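Local coordinates for iron-regulated ABC transporter siderophore-binding protein SirA (Staphylococcus aureus subsp. aureus, PDB 3MWF), which binds the ferric siderophore staphyloferrin B and probably passes it to an ABC transporter for iron uptake, at residues Asp267-Trp271 and Asn272-Gly276. Sequence-based numbering, arbitrary orientation.
With SE8 (5-[(2-{[(3S)-5-{[(2S)-2-amino-2-carboxyethyl]amino}-3-carboxy-3-hydroxy-5-oxopentanoyl]amino}ethyl)amino]-2,5-dioxopentanoic acid), chain C.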
ATOM      1  N   ASP A 267       7.386  -4.050   9.694  1.00 17.25           N
ATOM      2  CA  ASP A 267       8.089  -3.084   8.848  1.00 15.84           C
ATOM      3  C   ASP A 267       7.064  -2.205   8.150  1.00 14.64           C
ATOM      4  O   ASP A 267       6.299  -2.703   7.318  1.00 13.46           O
ATOM      5  CB  ASP A 267       8.919  -3.816   7.793  1.00 16.14           C
ATOM      6  CG  ASP A 267       9.942  -2.922   7.168  1.00 20.23           C
ATOM      7  OD1 ASP A 267       9.615  -1.785   6.738  1.00 21.31           O
ATOM      8  OD2 ASP A 267      11.111  -3.322   7.146  1.00 24.34           O
ATOM      9  N   GLU A 268       7.056  -0.917   8.472  1.00 13.43           N
ATOM     10  CA  GLU A 268       6.097   0.020   7.828  1.00 12.62           C
ATOM     11  C   GLU A 268       6.208   0.056   6.300  1.00 12.71           C
ATOM     12  O   GLU A 268       5.224   0.368   5.617  1.00 11.98           O
ATOM     13  CB  GLU A 268       6.237   1.446   8.394  1.00 12.06           C
ATOM     14  CG  GLU A 268       7.638   2.064   8.117  1.00 11.45           C
ATOM     15  CD  GLU A 268       7.814   3.456   8.671  1.00 12.44           C
ATOM     16  OE1 GLU A 268       6.863   4.250   8.794  1.00 13.97           O
ATOM     17  OE2 GLU A 268       8.963   3.783   9.001  1.00 14.96           O
ATOM     18  N   ILE A 269       7.399  -0.231   5.754  1.00 11.98           N
ATOM     19  CA  ILE A 269       7.573  -0.156   4.291  1.00 12.34           C
ATOM     20  C   ILE A 269       6.802  -1.281   3.613  1.00 12.82           C
ATOM     21  O   ILE A 269       6.023  -1.042   2.692  1.00 13.00           O
ATOM     22  CB  ILE A 269       9.068  -0.175   3.906  1.00 12.02           C
ATOM     23  CG1 ILE A 269       9.739   1.042   4.527  1.00 14.28           C
ATOM     24  CG2 ILE A 269       9.235  -0.181   2.380  1.00 14.43           C
ATOM     25  CD1 ILE A 269      11.288   0.986   4.417  1.00 16.18           C
ATOM     26  N   THR A 270       6.981  -2.492   4.132  1.00 12.89           N
ATOM     27  CA  THR A 270       6.228  -3.661   3.652  1.00 12.89           C
ATOM     28  C   THR A 270       4.718  -3.515   3.874  1.00 12.59           C
ATOM     29  O   THR A 270       3.913  -3.838   2.988  1.00 12.54           O
ATOM     30  CB  THR A 270       6.725  -4.905   4.372  1.00 12.78           C
ATOM     31  OG1 THR A 270       8.068  -5.127   3.947  1.00 15.28           O
ATOM     32  CG2 THR A 270       5.885  -6.165   4.014  1.00 14.02           C
ATOM     33  N   TRP A 271       4.364  -3.053   5.071  1.00 11.81           N
ATOM     34  CA  TRP A 271       2.982  -3.076   5.514  1.00 11.94           C
ATOM     35  C   TRP A 271       2.140  -1.916   5.023  1.00 11.86           C
ATOM     36  O   TRP A 271       0.905  -1.999   5.070  1.00 11.69           O
ATOM     37  CB  TRP A 271       2.890  -3.224   7.040  1.00 12.71           C
ATOM     38  CG  TRP A 271       3.090  -4.664   7.443  1.00 14.04           C
ATOM     39  CD1 TRP A 271       4.286  -5.343   7.522  1.00 16.29           C
ATOM     40  CD2 TRP A 271       2.063  -5.609   7.744  1.00 14.10           C
ATOM     41  NE1 TRP A 271       4.053  -6.661   7.872  1.00 16.54           N
ATOM     42  CE2 TRP A 271       2.697  -6.850   8.006  1.00 15.67           C
ATOM     43  CE3 TRP A 271       0.659  -5.530   7.815  1.00 16.64           C
ATOM     44  CZ2 TRP A 271       1.972  -8.004   8.357  1.00 17.77           C
ATOM     45  CZ3 TRP A 271      -0.066  -6.673   8.161  1.00 18.87           C
ATOM     46  CH2 TRP A 271       0.597  -7.899   8.437  1.00 18.11           C
ATOM     47  N   ASN A 272       2.777  -0.828   4.565  1.00 11.79           N
ATOM     48  CA  ASN A 272       1.989   0.280   4.060  1.00 11.43           C
ATOM     49  C   ASN A 272       2.673   1.211   3.062  1.00 11.35           C
ATOM     50  O   ASN A 272       2.048   1.647   2.071  1.00 11.17           O
ATOM     51  CB  ASN A 272       1.477   1.162   5.219  1.00 11.45           C
ATOM     52  CG  ASN A 272       0.427   2.142   4.744  1.00 12.56           C
ATOM     53  OD1 ASN A 272      -0.550   1.745   4.094  1.00 11.60           O
ATOM     54  ND2 ASN A 272       0.621   3.416   5.057  1.00 11.96           N
ATOM     55  N   LEU A 273       3.930   1.555   3.329  1.00 10.84           N
ATOM     56  CA  LEU A 273       4.492   2.702   2.563  1.00 10.73           C
ATOM     57  C   LEU A 273       4.834   2.400   1.122  1.00 10.86           C
ATOM     58  O   LEU A 273       4.617   3.269   0.264  1.00 12.46           O
ATOM     59  CB  LEU A 273       5.704   3.300   3.277  1.00 10.50           C
ATOM     60  CG  LEU A 273       5.452   3.837   4.683  1.00 12.39           C
ATOM     61  CD1 LEU A 273       6.764   4.369   5.315  1.00 13.54           C
ATOM     62  CD2 LEU A 273       4.318   4.889   4.821  1.00 12.51           C
ATOM     63  N   ALA A 274       5.388   1.217   0.856  1.00 10.96           N
ATOM     64  CA  ALA A 274       5.829   0.890  -0.492  1.00 11.68           C
ATOM     65  C   ALA A 274       4.664   0.812  -1.481  1.00 11.17           C
ATOM     66  O   ALA A 274       4.801   1.226  -2.646  1.00 11.89           O
ATOM     67  CB  ALA A 274       6.673  -0.394  -0.508  1.00 12.04           C
ATOM     68  N   GLY A 275       3.535   0.284  -1.020  1.00 11.68           N
ATOM     69  CA  GLY A 275       2.270   0.393  -1.748  1.00 12.41           C
ATOM     70  C   GLY A 275       2.156  -0.446  -2.995  1.00 13.30           C
ATOM     71  O   GLY A 275       1.186  -0.301  -3.746  1.00 13.77           O
ATOM     72  N   GLY A 276       3.120  -1.354  -3.218  1.00 13.40           N
ATOM     73  CA  GLY A 276       3.320  -1.874  -4.565  1.00 14.45           C
ATOM     74  C   GLY A 276       3.166  -3.365  -4.702  1.00 14.03           C
ATOM     75  O   GLY A 276       2.620  -4.047  -3.813  1.00 14.59           O
TER
HETATM   76  C1  SE8 C   1       0.401  11.908   3.611  1.00 15.32           C
HETATM   77  C2  SE8 C   1       0.830  11.339   4.935  1.00 15.19           C
HETATM   78  C3  SE8 C   1       2.116  10.542   4.790  1.00 12.64           C
HETATM   79  N4  SE8 C   1       1.951   9.340   3.979  1.00 12.67           N
HETATM   80  C5  SE8 C   1       1.686   8.166   4.516  1.00 14.42           C
HETATM   81  C6  SE8 C   1       1.374   7.039   3.563  1.00 12.23           C
HETATM   82  C7  SE8 C   1      -0.098   7.065   3.152  1.00 13.83           C
HETATM   83  C8  SE8 C   1      -0.305   6.006   2.054  1.00 12.42           C
HETATM   84  C9  SE8 C   1      -1.766   5.751   1.689  1.00 12.89           C
HETATM   85  N10 SE8 C   1      -2.607   6.784   1.718  1.00 12.42           N
HETATM   86  C11 SE8 C   1      -3.985   6.567   1.343  1.00 16.54           C
HETATM   87  C12 SE8 C   1      -4.357   7.404   0.132  1.00 22.20           C
HETATM   88  N13 SE8 C   1      -5.798   7.569  -0.002  1.00 28.35           N
HETATM   89  C14 SE8 C   1      -6.528   8.511   0.666  1.00 30.94           C
HETATM   90  C15 SE8 C   1      -5.836   9.699   1.265  1.00 31.51           C
HETATM   91  C16 SE8 C   1      -5.292   9.145   2.559  1.00 27.47           C
HETATM   92  C17 SE8 C   1      -4.009   9.746   3.041  1.00 23.01           C
HETATM   93  C18 SE8 C   1      -4.092  10.276   4.392  1.00 22.62           C
HETATM   94  O19 SE8 C   1       1.034  12.894   3.151  1.00 14.72           O
HETATM   95  O20 SE8 C   1      -0.596  11.411   3.050  1.00 13.74           O
HETATM   96  N21 SE8 C   1      -0.255  10.491   5.466  1.00 13.76           N
HETATM   97  O22 SE8 C   1       1.673   7.950   5.712  1.00 14.01           O
HETATM   98  C23 SE8 C   1      -0.984   6.826   4.362  1.00 13.21           C
HETATM   99  O24 SE8 C   1      -1.094   5.664   4.827  1.00 13.16           O
HETATM  100  O25 SE8 C   1      -1.609   7.788   4.874  1.00 12.77           O
HETATM  101  O26 SE8 C   1      -0.420   8.385   2.678  1.00 13.11           O
HETATM  102  O27 SE8 C   1      -2.119   4.621   1.367  1.00 12.69           O
HETATM  103  O28 SE8 C   1      -7.731   8.418   0.827  1.00 37.49           O
HETATM  104  O29 SE8 C   1      -2.946   9.668   2.417  1.00 16.88           O
HETATM  105  O30 SE8 C   1      -3.060  10.344   5.051  1.00 16.43           O
HETATM  106  O31 SE8 C   1      -5.206  10.608   4.873  1.00 27.30           O
HETATM  107  O   HOH W   1       3.523  -1.320   1.396  1.00 12.85           O
HETATM  108  O   HOH W   2      -1.516  -0.719   5.090  1.00 11.46           O
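The backbone carbonyl of E268 takes two amide donors from the next turn, and the way it does so widens this short helix just where it meets the siderophore. L273 N lies in the carbonyl plane and gives a nearly straight bond to E268 O (2.9 Å, 166° at the hydrogen). N272 N reaches the same oxygen from above that plane, in a more bent bond. A274 N then continues the i+5 pattern to I269 O, on a lone pair, at 3.0 Å. These two i+5 bonds define a pi-type turn, consistent with N272 and L273 facing the ligand. N272 ND2 donates to O24 of a staphyloferrin carboxylate (2.8 Å); chi1 of -168° swings CG away from the backbone N and out toward the ligand, while OD1 accepts from a water that also donates to W271 O and so helps fix the amide's rotation. L273 sends CD2 to C6 of the ligand at 3.9 Å. Y176, R93, R174 and R169 supply further hydrogen bonds to the siderophore. The other methyl of L273, CD1, packs against the carboxylate end of E268, 3.5 Å from OE1, which is itself hydrogen-bonded to S228. Further back, I269 CG2 meets A274 CB at 3.9 Å, and a second water receives G275 N and donates to I269 O where the chain leaves the helix at positive phi. At the start, D267 is the N-cap, OD1 accepting from I269 N. The turn lies at the cleft between the two lobes of a periplasmic-binding-protein fold: I269 touches Q51 and F55, A274 touches Y57, and N272 rests on Y180 of helix 179-187. W271 packs against strand 222-227, touching V226 and meeting the ring of F224 with planes about 25° apart, and bonds through NE1 to D286 of the following helix 277-290.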